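Local coordinates for cysteine protease-like VirA (Shigella flexneri, PDB 3EB8), which acts as a secreted virulence effector required for bacterial entry into epithelial cells and subsequent spread, although its assigned alpha-tubulin protease activity is disputed, at residues Q238-T243 with E345-S350; I124-Y129 with S245-I250. All blocks are in the same frame, centred on the assembly; numbering follows the deposited sequence.

Contact 1: Q238-T243 with E345-S350; sequences QSLHIT and ESRQVS
His241 lies nearest Val349, with their CA atoms 6.2 Å apart, and Thr243 lies nearest Glu345, with CA atoms 7.2 Å apart; between these points the loop crosses the start of 345-350 steeply, without strand pairing. Residues 238-243 form neither helix nor strand. Their central feature is a type I beta turn from Ser239 to Ile242, closed by Ile242 N donating to Ser239 O. The sole hydrogen bond between the segments comes from a side chain: Arg347 NH1 donates to Leu240 O at 2.7 Å, within the turn. The bond is short but bent, with an N-H...O angle of 135°, and NH1 sits above the carbonyl plane, 39° out of it, rather than on a lone pair. Arg347 leaves its backbone with CG anti to the carbonyl carbon, and a bend at chi3 (-147°) turns the guanidinium onto the turn. Leu240 CD1 lies over one face of that group and also approaches Arg347 CD at 4.2 Å. The methyl CG2 of Thr243 crosses the arginine chain and stands 3.9 Å from both Arg347 CD and Arg347 NH1. NH2 donates to Ile342 O and NE is also hydrogen-bonded outside the segments, so the guanidinium is gripped through all three nitrogens, while Phe137 touches both Leu240 and Arg347. Beyond the arginine, Val349 points at the loop and sends CG2 to within 3.6 Å of His241 O and 3.8 Å of Thr243 OG1. The side chain of His241 leaves the backbone away from the strand. Geometrically, this is a beta turn whose Leu240 carbonyl accepts a bond from an arginine side chain. It joins the connection between helices 226-234 and 245-265, part of the tubulin-binding region, to the segment leading into strand 348-356 of the mixed sheet.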
loop_
_atom_site.group_PDB
_atom_site.type_symbol
_atom_site.label_atom_id
_atom_site.label_comp_id
_atom_site.label_asym_id
_atom_site.label_seq_id
_atom_site.Cartn_x
_atom_site.Cartn_y
_atom_site.Cartn_z
ATOM N N GLN A 238 5.601 -10.755 6.300
ATOM C CA GLN A 238 4.239 -10.931 6.820
ATOM C C GLN A 238 3.881 -10.001 7.981
ATOM O O GLN A 238 2.717 -9.667 8.167
ATOM C CB GLN A 238 4.016 -12.382 7.226
ATOM C CG GLN A 238 5.036 -12.913 8.228
ATOM C CD GLN A 238 4.750 -14.354 8.644
ATOM O OE1 GLN A 238 5.434 -15.294 8.212
ATOM N NE2 GLN A 238 3.721 -14.535 9.472
ATOM N N SER A 239 4.878 -9.594 8.764
ATOM C CA SER A 239 4.655 -8.716 9.925
ATOM C C SER A 239 5.191 -7.308 9.687
ATOM O O SER A 239 5.389 -6.542 10.615
ATOM C CB SER A 239 5.290 -9.312 11.178
ATOM O OG SER A 239 4.870 -10.646 11.342
ATOM N N LEU A 240 5.404 -6.966 8.426
ATOM C CA LEU A 240 5.858 -5.630 8.057
ATOM C C LEU A 240 5.125 -4.495 8.796
ATOM O O LEU A 240 5.731 -3.500 9.152
ATOM C CB LEU A 240 5.715 -5.445 6.549
ATOM C CG LEU A 240 6.309 -4.157 5.989
ATOM C CD1 LEU A 240 7.814 -4.191 6.075
ATOM C CD2 LEU A 240 5.872 -3.983 4.550
ATOM N N HIS A 241 3.830 -4.650 9.031
ATOM C CA HIS A 241 3.001 -3.563 9.558
ATOM C C HIS A 241 2.898 -3.492 11.078
ATOM O O HIS A 241 2.350 -2.531 11.602
ATOM C CB HIS A 241 1.569 -3.652 9.008
ATOM C CG HIS A 241 0.866 -4.931 9.354
ATOM N ND1 HIS A 241 1.074 -6.108 8.662
ATOM C CD2 HIS A 241 -0.021 -5.232 10.332
ATOM C CE1 HIS A 241 0.339 -7.069 9.187
ATOM N NE2 HIS A 241 -0.339 -6.563 10.203
ATOM N N ILE A 242 3.350 -4.505 11.792
ATOM C CA ILE A 242 3.204 -4.444 13.241
ATOM C C ILE A 242 4.286 -3.533 13.810
ATOM O O ILE A 242 5.375 -3.993 14.112
ATOM C CB ILE A 242 3.283 -5.837 13.888
ATOM C CG1 ILE A 242 2.357 -6.809 13.170
ATOM C CG2 ILE A 242 2.888 -5.760 15.350
ATOM C CD1 ILE A 242 0.919 -6.426 13.264
ATOM N N THR A 243 3.996 -2.241 13.941
ATOM C CA THR A 243 5.029 -1.290 14.326
ATOM C C THR A 243 4.822 -0.709 15.712
ATOM O O THR A 243 5.675 0.022 16.207
ATOM C CB THR A 243 5.156 -0.119 13.314
ATOM O OG1 THR A 243 3.909 0.572 13.218
ATOM C CG2 THR A 243 5.567 -0.631 11.943
ATOM N N GLU A 345 10.089 2.451 13.436
ATOM C CA GLU A 345 9.990 3.903 13.496
ATOM C C GLU A 345 9.984 4.578 12.129
ATOM O O GLU A 345 9.448 5.667 11.979
ATOM C CB GLU A 345 11.123 4.486 14.353
ATOM C CG GLU A 345 12.445 3.744 14.208
ATOM C CD GLU A 345 13.418 4.021 15.352
ATOM O OE1 GLU A 345 13.884 5.177 15.476
ATOM O OE2 GLU A 345 13.724 3.076 16.119
ATOM N N SER A 346 10.592 3.957 11.129
ATOM C CA SER A 346 10.577 4.575 9.802
ATOM C C SER A 346 9.496 4.046 8.861
ATOM O O SER A 346 9.426 4.456 7.698
ATOM C CB SER A 346 11.957 4.518 9.142
ATOM O OG SER A 346 12.678 3.391 9.584
ATOM N N ARG A 347 8.646 3.153 9.360
ATOM C CA ARG A 347 7.516 2.684 8.560
ATOM C C ARG A 347 6.274 3.435 8.972
ATOM O O ARG A 347 6.018 3.605 10.160
ATOM C CB ARG A 347 7.248 1.190 8.736
ATOM C CG ARG A 347 8.404 0.278 8.501
ATOM C CD ARG A 347 8.038 -1.096 8.944
ATOM N NE ARG A 347 9.208 -1.774 9.449
ATOM C CZ ARG A 347 9.177 -2.829 10.250
ATOM N NH1 ARG A 347 8.019 -3.351 10.636
ATOM N NH2 ARG A 347 10.315 -3.368 10.661
ATOM N N GLN A 348 5.510 3.894 7.995
ATOM C CA GLN A 348 4.208 4.461 8.293
ATOM C C GLN A 348 3.095 3.498 7.905
ATOM O O GLN A 348 3.070 2.947 6.794
ATOM C CB GLN A 348 4.016 5.787 7.597
ATOM C CG GLN A 348 2.778 6.511 8.041
ATOM C CD GLN A 348 2.655 7.843 7.350
ATOM O OE1 GLN A 348 2.270 7.909 6.176
ATOM N NE2 GLN A 348 3.003 8.924 8.067
ATOM N N VAL A 349 2.181 3.310 8.840
ATOM C CA VAL A 349 1.123 2.326 8.701
ATOM C C VAL A 349 -0.217 3.034 8.679
ATOM O O VAL A 349 -0.451 3.966 9.460
ATOM C CB VAL A 349 1.200 1.286 9.844
ATOM C CG1 VAL A 349 -0.021 0.384 9.855
ATOM C CG2 VAL A 349 2.472 0.466 9.698
ATOM N N SER A 350 -1.081 2.616 7.756
ATOM C CA SER A 350 -2.395 3.231 7.602
ATOM C C SER A 350 -3.440 2.165 7.302
ATOM O O SER A 350 -3.101 1.107 6.795
ATOM C CB SER A 350 -2.366 4.251 6.480
ATOM O OG SER A 350 -2.036 3.611 5.261
#

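Contact 2: I124-Y129 with S245-I250; sequences IPNDDY and SSVEHI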
loop_
_atom_site.group_PDB
_atom_site.type_symbol
_atom_site.label_atom_id
_atom_site.label_comp_id
_atom_site.label_asym_id
_atom_site.label_seq_id
_atom_site.Cartn_x
_atom_site.Cartn_y
_atom_site.Cartn_z
ATOM N N ILE A 124 -2.162 5.406 11.479
ATOM C CA ILE A 124 -2.174 5.023 12.880
ATOM C C ILE A 124 -0.952 5.648 13.538
ATOM O O ILE A 124 0.179 5.321 13.182
ATOM C CB ILE A 124 -2.088 3.485 13.027
ATOM C CG1 ILE A 124 -3.172 2.802 12.182
ATOM C CG2 ILE A 124 -2.193 3.074 14.467
ATOM C CD1 ILE A 124 -4.548 3.407 12.367
ATOM N N PRO A 125 -1.162 6.581 14.474
ATOM C CA PRO A 125 -0.017 7.245 15.110
ATOM C C PRO A 125 0.903 6.260 15.838
ATOM O O PRO A 125 0.445 5.456 16.656
ATOM C CB PRO A 125 -0.673 8.204 16.114
ATOM C CG PRO A 125 -2.047 8.430 15.586
ATOM C CD PRO A 125 -2.448 7.126 14.940
ATOM N N ASN A 126 2.194 6.335 15.521
ATOM C CA ASN A 126 3.202 5.437 16.074
ATOM C C ASN A 126 4.213 6.166 16.947
ATOM O O ASN A 126 5.376 6.314 16.562
ATOM C CB ASN A 126 3.958 4.723 14.943
ATOM C CG ASN A 126 3.157 3.588 14.321
ATOM O OD1 ASN A 126 2.266 3.022 14.958
ATOM N ND2 ASN A 126 3.480 3.245 13.068
ATOM N N ASP A 127 3.771 6.617 18.116
ATOM C CA ASP A 127 4.656 7.280 19.069
ATOM C C ASP A 127 5.353 6.214 19.899
ATOM O O ASP A 127 6.522 6.350 20.268
ATOM C CB ASP A 127 3.852 8.190 19.998
ATOM C CG ASP A 127 2.529 8.598 19.401
ATOM O OD1 ASP A 127 2.502 8.915 18.194
ATOM O OD2 ASP A 127 1.515 8.592 20.132
ATOM N N ASP A 128 4.612 5.154 20.196
ATOM C CA ASP A 128 5.142 4.033 20.948
ATOM C C ASP A 128 5.535 2.918 19.990
ATOM O O ASP A 128 5.004 1.807 20.069
ATOM C CB ASP A 128 4.095 3.532 21.942
ATOM C CG ASP A 128 2.693 3.491 21.343
ATOM O OD1 ASP A 128 1.826 4.258 21.823
ATOM O OD2 ASP A 128 2.461 2.704 20.391
ATOM N N TYR A 129 6.462 3.221 19.083
ATOM C CA TYR A 129 6.906 2.252 18.086
ATOM C C TYR A 129 7.840 1.235 18.719
ATOM O O TYR A 129 8.562 1.542 19.659
ATOM C CB TYR A 129 7.594 2.951 16.913
ATOM C CG TYR A 129 8.756 3.785 17.345
ATOM C CD1 TYR A 129 10.019 3.218 17.524
ATOM C CD2 TYR A 129 8.601 5.142 17.608
ATOM C CE1 TYR A 129 11.101 3.987 17.942
ATOM C CE2 TYR A 129 9.678 5.921 18.026
ATOM C CZ TYR A 129 10.918 5.335 18.190
ATOM O OH TYR A 129 11.978 6.100 18.603
ATOM N N SER A 245 2.082 -0.821 19.609
ATOM C CA SER A 245 0.917 -1.212 20.385
ATOM C C SER A 245 -0.337 -0.589 19.778
ATOM O O SER A 245 -1.407 -1.203 19.788
ATOM C CB SER A 245 1.082 -0.743 21.826
ATOM O OG SER A 245 2.413 -0.943 22.251
ATOM N N SER A 246 -0.192 0.627 19.244
ATOM C CA SER A 246 -1.315 1.367 18.664
ATOM C C SER A 246 -1.862 0.672 17.431
ATOM O O SER A 246 -3.073 0.587 17.246
ATOM C CB SER A 246 -0.907 2.796 18.320
ATOM O OG SER A 246 -0.274 3.405 19.423
ATOM N N VAL A 247 -0.965 0.180 16.584
ATOM C CA VAL A 247 -1.374 -0.591 15.416
ATOM C C VAL A 247 -2.008 -1.905 15.865
ATOM O O VAL A 247 -3.056 -2.320 15.353
ATOM C CB VAL A 247 -0.172 -0.897 14.493
ATOM C CG1 VAL A 247 -0.519 -1.986 13.491
ATOM C CG2 VAL A 247 0.278 0.362 13.764
ATOM N N GLU A 248 -1.372 -2.558 16.829
ATOM C CA GLU A 248 -1.948 -3.756 17.409
ATOM C C GLU A 248 -3.390 -3.513 17.851
ATOM O O GLU A 248 -4.261 -4.344 17.619
ATOM C CB GLU A 248 -1.110 -4.227 18.600
ATOM C CG GLU A 248 0.144 -4.977 18.187
ATOM C CD GLU A 248 0.894 -5.574 19.369
ATOM O OE1 GLU A 248 0.673 -5.121 20.519
ATOM O OE2 GLU A 248 1.711 -6.493 19.142
ATOM N N HIS A 249 -3.629 -2.367 18.481
ATOM C CA HIS A 249 -4.929 -2.084 19.046
ATOM C C HIS A 249 -5.944 -1.885 17.920
ATOM O O HIS A 249 -6.993 -2.536 17.894
ATOM C CB HIS A 249 -4.852 -0.878 19.988
ATOM C CG HIS A 249 -6.089 -0.668 20.797
ATOM N ND1 HIS A 249 -6.932 0.407 20.602
ATOM C CD2 HIS A 249 -6.629 -1.393 21.805
ATOM C CE1 HIS A 249 -7.936 0.335 21.459
ATOM N NE2 HIS A 249 -7.776 -0.748 22.199
ATOM N N ILE A 250 -5.628 -1.013 16.975
ATOM C CA ILE A 250 -6.534 -0.809 15.861
ATOM C C ILE A 250 -6.793 -2.141 15.155
ATOM O O ILE A 250 -7.923 -2.483 14.829
ATOM C CB ILE A 250 -5.988 0.206 14.831
ATOM C CG1 ILE A 250 -5.477 1.461 15.536
ATOM C CG2 ILE A 250 -7.067 0.557 13.822
ATOM C CD1 ILE A 250 -6.380 1.939 16.656
#
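Ile124 supplies the tight half of this contact by setting its two branches against the first turns of the helix. CG2 of Ile124 lies 3.7 Å from Val247 CG2 and 3.8 Å from Ile250 CG1, and Ile124 CD1 reaches Ile250 CG1 at 3.8 Å. The isoleucine and valine side chains cross at nearly a right angle, whereas the two isoleucines slide past each other in opposite directions. Val247 CG2 also meets Asn126 OD1 at 3.5 Å, an oxygen whose hydrogen bond is with Ser244 OG. At the boundary of this close-packed part, Pro125 O rests against Ser246 CB at 3.4 Å. Toward the solvent side the contact becomes polar and more exposed. There Ser246 OG donates to the syn lone pair of Asp128 OD2 at 3.0 Å; chi1 of Asp128 (42°) sets CG between the backbone N and the carbonyl carbon, which brings the carboxylate to the helix. Exposed Ser245 approaches the same carboxylate more loosely. The loop that follows strand 121-123 is thus laid along the start of helix 245-265, with Ile124 also touching Phe351 and Val247 touching Val349, both on strand 348-356.

Contacts 1 and 2 are adjoining parts of one packed region, their centres about 9 Å apart. Val349 is one bridge between them: Val349 O and Ile124 N lie 3.0 Å apart, a probable backbone hydrogen bond beside the antiparallel pairing of strands 121-123 and 348-356. Val247 of contact 2 also reaches back to contact 1, its CG1 lying 3.5 Å from His241 O. Because 238-243 leads almost directly into 245-250, the two contacts hold successive parts of the tubulin-binding region against strand 348-356 and the loop 124-129.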